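Local structure of polysaccharide Lyase Family 6 (Bacteroides cellulosilyticus, 6QPS) at residues N210-R216 against G241-S247; N234-S240 against N258-A264. The protein probably cleaves alginate at mannuronic acid residues as a calcium-binding polysaccharide lyase of family 6. All coordinates share one frame; numbering follows the deposited sequence.

Contact 1 (N210-R216 against G241-S247). With CA (calcium ion), chain C.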
loop_
_atom_site.group_PDB
_atom_site.type_symbol
_atom_site.label_atom_id
_atom_site.label_comp_id
_atom_site.label_asym_id
_atom_site.label_seq_id
_atom_site.Cartn_x
_atom_site.Cartn_y
_atom_site.Cartn_z
ATOM N N ASN A 210 8.080 4.961 -14.135
ATOM C CA ASN A 210 7.844 5.186 -12.721
ATOM C C ASN A 210 6.592 6.034 -12.526
ATOM O O ASN A 210 6.175 6.791 -13.407
ATOM C CB ASN A 210 9.052 5.925 -12.133
ATOM C CG ASN A 210 9.166 5.793 -10.628
ATOM O OD1 ASN A 210 8.378 5.115 -9.969
ATOM N ND2 ASN A 210 10.167 6.461 -10.070
ATOM N N GLY A 211 5.993 5.898 -11.352
ATOM C CA GLY A 211 4.835 6.672 -10.969
ATOM C C GLY A 211 3.503 5.971 -11.110
ATOM O O GLY A 211 2.503 6.642 -11.384
ATOM N N ALA A 212 3.446 4.652 -10.883
ATOM C CA ALA A 212 2.218 3.875 -10.985
ATOM C C ALA A 212 2.009 3.045 -9.718
ATOM O O ALA A 212 1.437 1.954 -9.763
ATOM C CB ALA A 212 2.188 3.034 -12.269
ATOM N N GLU A 213 2.488 3.551 -8.575
ATOM C CA GLU A 213 2.325 2.881 -7.291
ATOM C C GLU A 213 0.837 2.783 -6.928
ATOM O O GLU A 213 0.008 3.589 -7.363
ATOM C CB GLU A 213 3.044 3.685 -6.205
ATOM C CG GLU A 213 4.556 3.871 -6.416
ATOM C CD GLU A 213 4.974 5.126 -7.206
ATOM O OE1 GLU A 213 4.107 5.775 -7.848
ATOM O OE2 GLU A 213 6.204 5.445 -7.196
ATOM N N ILE A 214 0.504 1.808 -6.082
ATOM C CA ILE A 214 -0.842 1.737 -5.511
ATOM C C ILE A 214 -0.957 2.632 -4.277
ATOM O O ILE A 214 -1.851 3.479 -4.196
ATOM C CB ILE A 214 -1.227 0.282 -5.185
ATOM C CG1 ILE A 214 -1.099 -0.645 -6.402
ATOM C CG2 ILE A 214 -2.665 0.208 -4.642
ATOM C CD1 ILE A 214 -1.894 -0.235 -7.624
ATOM N N ILE A 215 -0.071 2.455 -3.288
ATOM C CA ILE A 215 -0.039 3.296 -2.095
ATOM C C ILE A 215 1.353 3.901 -1.946
ATOM O O ILE A 215 2.364 3.195 -2.073
ATOM C CB ILE A 215 -0.383 2.492 -0.821
ATOM C CG1 ILE A 215 -1.755 1.828 -0.884
ATOM C CG2 ILE A 215 -0.278 3.372 0.445
ATOM C CD1 ILE A 215 -2.093 0.961 0.306
ATOM N N ARG A 216 1.404 5.188 -1.603
ATOM C CA ARG A 216 2.642 5.871 -1.235
ATOM C C ARG A 216 2.397 6.577 0.095
ATOM O O ARG A 216 1.427 7.340 0.227
ATOM C CB ARG A 216 3.110 6.877 -2.295
ATOM C CG ARG A 216 4.500 7.457 -1.990
ATOM C CD ARG A 216 4.735 8.697 -2.833
ATOM N NE ARG A 216 5.017 8.445 -4.243
ATOM C CZ ARG A 216 4.597 9.195 -5.249
ATOM N NH1 ARG A 216 3.772 10.210 -5.057
ATOM N NH2 ARG A 216 4.977 8.913 -6.481
ATOM N N GLY A 241 1.586 -2.087 -11.958
ATOM C CA GLY A 241 1.963 -0.879 -12.677
ATOM C C GLY A 241 3.461 -0.644 -12.742
ATOM O O GLY A 241 3.960 -0.097 -13.738
ATOM N N GLU A 242 4.181 -0.973 -11.663
ATOM C CA GLU A 242 5.611 -0.708 -11.527
ATOM C C GLU A 242 6.148 -1.530 -10.359
ATOM O O GLU A 242 5.403 -2.242 -9.684
ATOM C CB GLU A 242 5.869 0.775 -11.279
ATOM C CG GLU A 242 5.187 1.300 -10.012
ATOM C CD GLU A 242 6.049 2.327 -9.316
ATOM O OE1 GLU A 242 6.900 1.935 -8.486
ATOM O OE2 GLU A 242 5.873 3.534 -9.611
ATOM N N ASN A 243 7.434 -1.332 -10.045
ATOM C CA ASN A 243 8.110 -2.205 -9.094
ATOM C C ASN A 243 7.716 -1.962 -7.644
ATOM O O ASN A 243 7.988 -2.832 -6.811
ATOM C CB ASN A 243 9.631 -2.189 -9.286
ATOM C CG ASN A 243 10.259 -0.853 -9.033
ATOM O OD1 ASN A 243 9.590 0.123 -8.731
ATOM N ND2 ASN A 243 11.583 -0.806 -9.149
ATOM N N GLU A 244 7.046 -0.847 -7.320
ATOM C CA GLU A 244 6.537 -0.623 -5.965
ATOM C C GLU A 244 5.011 -0.752 -5.975
ATOM O O GLU A 244 4.311 0.110 -6.535
ATOM C CB GLU A 244 6.894 0.765 -5.429
ATOM C CG GLU A 244 8.365 1.094 -5.383
ATOM C CD GLU A 244 8.594 2.537 -4.987
ATOM O OE1 GLU A 244 8.160 3.429 -5.763
ATOM O OE2 GLU A 244 9.185 2.777 -3.900
ATOM N N ILE A 245 4.487 -1.776 -5.283
ATOM C CA ILE A 245 3.059 -1.819 -4.972
ATOM C C ILE A 245 2.746 -0.796 -3.891
ATOM O O ILE A 245 1.875 0.080 -4.052
ATOM C CB ILE A 245 2.640 -3.231 -4.523
ATOM C CG1 ILE A 245 2.989 -4.311 -5.554
ATOM C CG2 ILE A 245 1.153 -3.240 -4.178
ATOM C CD1 ILE A 245 2.881 -5.711 -4.957
ATOM N N ILE A 246 3.475 -0.886 -2.776
ATOM C CA ILE A 246 3.429 0.082 -1.690
ATOM C C ILE A 246 4.822 0.677 -1.576
ATOM O O ILE A 246 5.808 -0.068 -1.417
ATOM C CB ILE A 246 3.028 -0.557 -0.356
ATOM C CG1 ILE A 246 1.688 -1.300 -0.464
ATOM C CG2 ILE A 246 2.999 0.517 0.731
ATOM C CD1 ILE A 246 1.273 -1.959 0.855
ATOM N N SER A 247 4.902 2.000 -1.673
ATOM C CA SER A 247 6.146 2.748 -1.481
ATOM C C SER A 247 6.059 3.490 -0.144
ATOM O O SER A 247 5.363 4.504 -0.011
ATOM C CB SER A 247 6.308 3.693 -2.656
ATOM O OG SER A 247 7.500 4.429 -2.628
HETATM CA CA CA C . 7.928 4.038 -7.968
HETATM O O HOH W 1 9.445 5.797 -7.216
HETATM O O HOH W 2 0.977 -0.853 -9.355
HETATM O O HOH W 3 7.078 6.332 -4.669
HETATM O O HOH W 4 9.940 2.709 -8.484
#
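The calcium site of this lyase is built where Asn210 and Glu213 of one coil meet Glu242 and Glu244 of the next. Glu242 chelates the ion with both carboxylate oxygens, OE1 at 2.4 Å and OE2 at 2.7 Å from the calcium, while Asn210 OD1, Glu213 OE2, Glu244 OE1 and two waters bind it through one oxygen each. Glu242 CG sits between its backbone N and carbonyl carbon (chi1 60°), and the chain bends at the next bond to bring the carboxylate obliquely across Glu213, planes 42° apart, with Glu213 CG 3.5 Å from Glu242 OE2. That OE2 also accepts two backbone N-H groups, Gly211 N at 2.9 Å nearly in line with the C-O bond and Ala212 N on the anti side, somewhat out of the carboxylate plane; both bonds probably offset the crowding of three acidic groups. Glu242 OE1 takes Glu244 N with its anti lone pair. The fold is a right-handed parallel beta-helix, as in other family 6 lyases, and further along the chain the coils pair in parallel: Ile245 O receives both Ile214 N and Ile215 N, and Ser247 N reaches Ile215 O at 2.8 Å. Ser247 OG donates to Glu244 OE2 from above the carboxylate plane. A water bridges Glu213 OE2, Ser247 OG and Arg216 NE, giving the calcium ligands a second shell. Arg216 NH1 is held by Gln182 and Tyr155, and its NH2 stands 3.5 Å from Glu213 OE1, a charge pairing without a directed N-H. On the inner side Ile214 CG1 lies alongside Ile245 CG2, with Phe236 packed against both residues.

Contact 2 (N234-S240 against N258-A264); sequences NVFFRCS and NLFYESA
Arg238 and Glu262 lie side by side with guanidinium and carboxylate nearly coplanar, 11° apart. Arg238 NE, at 2.8 Å, and Arg238 NH2, at 3.0 Å, grip the single oxygen Glu262 OE1, which uses its syn lone pair for NH2; Glu262 OE2 turns to His285. With CG anti to the carbonyl carbon (chi1 -62°), Arg238 CG lies over the centre of the Phe237 ring, and the extended chain brings one guanidinium face against Phe237 CZ. A leucine in place of Arg238 would probably leave Glu262 OE1 without its charged mate and the carboxylate held mainly through His285. At the other end Asn258 OD1 accepts both Asn234 N and Asn234 ND2, each at 3.0 Å, with the two amides almost coplanar. Such a row of hydrogen-bonded asparagines in successive coils is a known feature of parallel beta-helices; Asn199 and Asn280 carry the polar network to the adjoining coils. Between these ends strands 235-237 and 259-261 pair in parallel register, Tyr261 N meeting Phe236 O almost straight. Beyond them the serines tie the turns: Ser263 OG accepts Cys239 N and donates to Tyr261 O from above its carbonyl plane, while Ser240 OG receives Ala264 N at 2.9 Å. Phe236 and Phe260 lie with near-parallel planes (11°) but slid apart so that they barely overlap, Phe260 CE2 over one Phe236 face and 3.4 Å from Phe236 CD1. Phe237 and Tyr261, on the other side of the sheet, are also near parallel but slid further, centroids 5.7 Å apart. Phe201 stacks on Phe236 and Phe282 on Phe260, continuing the inner row of rings, and Ile245 and Ile246 of strand 244-249 pack against it. On the outer face helix 433-445 covers Val235 and Leu259, while helix 454-465 meets Val235, Phe237, Arg238 and Tyr261.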
loop_
_atom_site.group_PDB
_atom_site.type_symbol
_atom_site.label_atom_id
_atom_site.label_comp_id
_atom_site.label_asym_id
_atom_site.label_seq_id
_atom_site.Cartn_x
_atom_site.Cartn_y
_atom_site.Cartn_z
ATOM N N ASN A 234 -5.572 -5.838 3.820
ATOM C CA ASN A 234 -5.953 -5.490 2.457
ATOM C C ASN A 234 -5.456 -6.542 1.468
ATOM O O ASN A 234 -4.469 -7.242 1.720
ATOM C CB ASN A 234 -5.347 -4.150 2.020
ATOM C CG ASN A 234 -5.714 -2.990 2.939
ATOM O OD1 ASN A 234 -6.807 -2.416 2.855
ATOM N ND2 ASN A 234 -4.772 -2.599 3.803
ATOM N N VAL A 235 -6.154 -6.636 0.326
ATOM C CA VAL A 235 -5.745 -7.475 -0.805
ATOM C C VAL A 235 -5.231 -6.590 -1.934
ATOM O O VAL A 235 -5.853 -5.574 -2.268
ATOM C CB VAL A 235 -6.904 -8.341 -1.323
ATOM C CG1 VAL A 235 -6.488 -9.140 -2.545
ATOM C CG2 VAL A 235 -7.379 -9.285 -0.263
ATOM N N PHE A 236 -4.086 -6.980 -2.502
ATOM C CA PHE A 236 -3.506 -6.383 -3.709
ATOM C C PHE A 236 -3.516 -7.474 -4.777
ATOM O O PHE A 236 -2.807 -8.478 -4.654
ATOM C CB PHE A 236 -2.097 -5.855 -3.428
ATOM C CG PHE A 236 -2.085 -4.782 -2.368
ATOM C CD1 PHE A 236 -2.095 -5.124 -1.027
ATOM C CD2 PHE A 236 -2.117 -3.454 -2.711
ATOM C CE1 PHE A 236 -2.128 -4.145 -0.049
ATOM C CE2 PHE A 236 -2.150 -2.469 -1.728
ATOM C CZ PHE A 236 -2.172 -2.821 -0.405
ATOM N N PHE A 237 -4.324 -7.297 -5.819
ATOM C CA PHE A 237 -4.600 -8.323 -6.842
ATOM C C PHE A 237 -4.171 -7.798 -8.206
ATOM O O PHE A 237 -4.773 -6.854 -8.737
ATOM C CB PHE A 237 -6.104 -8.622 -6.807
ATOM C CG PHE A 237 -6.630 -9.533 -7.901
ATOM C CD1 PHE A 237 -7.226 -9.013 -9.039
ATOM C CD2 PHE A 237 -6.610 -10.910 -7.735
ATOM C CE1 PHE A 237 -7.766 -9.854 -10.023
ATOM C CE2 PHE A 237 -7.138 -11.758 -8.722
ATOM C CZ PHE A 237 -7.702 -11.238 -9.854
ATOM N N ARG A 238 -3.118 -8.391 -8.764
ATOM C CA ARG A 238 -2.645 -8.010 -10.095
ATOM C C ARG A 238 -2.297 -6.526 -10.150
ATOM O O ARG A 238 -2.480 -5.857 -11.179
ATOM C CB ARG A 238 -3.648 -8.449 -11.170
ATOM C CG ARG A 238 -3.775 -9.968 -11.168
ATOM C CD ARG A 238 -4.787 -10.441 -12.154
ATOM N NE ARG A 238 -4.791 -11.902 -12.202
ATOM C CZ ARG A 238 -5.699 -12.638 -12.833
ATOM N NH1 ARG A 238 -6.713 -12.051 -13.466
ATOM N NH2 ARG A 238 -5.582 -13.966 -12.820
ATOM N N CYS A 239 -1.701 -6.028 -9.054
ATOM C CA CYS A 239 -1.215 -4.646 -9.001
ATOM C C CYS A 239 0.183 -4.614 -9.607
ATOM O O CYS A 239 1.173 -4.906 -8.924
ATOM C CB CYS A 239 -1.198 -4.116 -7.570
ATOM S SG CYS A 239 -2.806 -4.127 -6.717
ATOM N N SER A 240 0.274 -4.260 -10.890
ATOM C CA SER A 240 1.473 -4.505 -11.686
ATOM C C SER A 240 1.884 -3.274 -12.476
ATOM O O SER A 240 2.511 -3.382 -13.528
ATOM C CB SER A 240 1.268 -5.715 -12.603
ATOM O OG SER A 240 0.950 -6.839 -11.787
ATOM N N ASN A 258 -1.527 -8.107 5.050
ATOM C CA ASN A 258 -1.958 -7.841 3.679
ATOM C C ASN A 258 -1.601 -9.038 2.810
ATOM O O ASN A 258 -0.679 -9.790 3.129
ATOM C CB ASN A 258 -1.312 -6.569 3.128
ATOM C CG ASN A 258 -1.637 -5.370 3.962
ATOM O OD1 ASN A 258 -2.764 -4.844 3.948
ATOM N ND2 ASN A 258 -0.663 -4.946 4.761
ATOM N N LEU A 259 -2.354 -9.223 1.716
ATOM C CA LEU A 259 -2.127 -10.290 0.740
ATOM C C LEU A 259 -1.760 -9.648 -0.589
ATOM O O LEU A 259 -2.512 -8.806 -1.090
ATOM C CB LEU A 259 -3.377 -11.158 0.547
ATOM C CG LEU A 259 -3.295 -12.219 -0.560
ATOM C CD1 LEU A 259 -2.287 -13.291 -0.250
ATOM C CD2 LEU A 259 -4.693 -12.806 -0.764
ATOM N N PHE A 260 -0.611 -10.055 -1.159
ATOM C CA PHE A 260 -0.107 -9.553 -2.445
ATOM C C PHE A 260 -0.150 -10.709 -3.440
ATOM O O PHE A 260 0.670 -11.624 -3.365
ATOM C CB PHE A 260 1.304 -8.997 -2.291
ATOM C CG PHE A 260 1.398 -7.880 -1.272
ATOM C CD1 PHE A 260 1.625 -8.154 0.071
ATOM C CD2 PHE A 260 1.196 -6.554 -1.636
ATOM C CE1 PHE A 260 1.696 -7.127 1.016
ATOM C CE2 PHE A 260 1.271 -5.539 -0.692
ATOM C CZ PHE A 260 1.512 -5.836 0.629
ATOM N N TYR A 261 -1.132 -10.683 -4.346
ATOM C CA TYR A 261 -1.453 -11.816 -5.209
ATOM C C TYR A 261 -1.209 -11.455 -6.664
ATOM O O TYR A 261 -1.850 -10.540 -7.197
ATOM C CB TYR A 261 -2.922 -12.199 -5.011
ATOM C CG TYR A 261 -3.458 -13.362 -5.836
ATOM C CD1 TYR A 261 -3.954 -13.163 -7.131
ATOM C CD2 TYR A 261 -3.497 -14.650 -5.315
ATOM C CE1 TYR A 261 -4.469 -14.211 -7.865
ATOM C CE2 TYR A 261 -4.005 -15.709 -6.047
ATOM C CZ TYR A 261 -4.471 -15.490 -7.335
ATOM O OH TYR A 261 -5.003 -16.515 -8.094
ATOM N N GLU A 262 -0.311 -12.206 -7.309
ATOM C CA GLU A 262 0.001 -12.027 -8.735
ATOM C C GLU A 262 0.311 -10.566 -9.082
ATOM O O GLU A 262 -0.074 -10.075 -10.143
ATOM C CB GLU A 262 -1.127 -12.568 -9.622
ATOM C CG GLU A 262 -1.259 -14.087 -9.570
ATOM C CD GLU A 262 -2.239 -14.655 -10.593
ATOM O OE1 GLU A 262 -2.984 -13.889 -11.250
ATOM O OE2 GLU A 262 -2.269 -15.898 -10.718
ATOM N N SER A 263 1.030 -9.873 -8.196
ATOM C CA SER A 263 1.268 -8.435 -8.328
ATOM C C SER A 263 2.735 -8.191 -8.657
ATOM O O SER A 263 3.617 -8.529 -7.852
ATOM C CB SER A 263 0.861 -7.709 -7.036
ATOM O OG SER A 263 -0.558 -7.699 -6.869
ATOM N N ALA A 264 2.995 -7.560 -9.808
ATOM C CA ALA A 264 4.359 -7.376 -10.319
ATOM C C ALA A 264 5.078 -6.187 -9.677
ATOM O O ALA A 264 5.523 -5.252 -10.347
ATOM C CB ALA A 264 4.333 -7.222 -11.840
HETATM O O HOH W 5 0.876 -9.481 -12.686
#

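In the fold
Both contacts join successive coils of the same beta-helix, their centres about 11 Å apart. Along the chain the segments alternate: 210-216, 234-240, 241-247, then 258-264, so strand 230-237 leads through 234-240 directly into the calcium-binding turn of 241-247. Contact 1 involves strands 215-218 and 244-249, contact 2 strands 230-237 and 254-261, on different faces of the coils. They meet in the interior, where Ile245 CD1 packs 3.5 Å from Ser263 CB and Ile214 CG1 lies 3.7 Å from Cys239 CB. The metal site thus stands on one side of a shared apolar core, with the C-terminal helices packed against the outer face of contact 2.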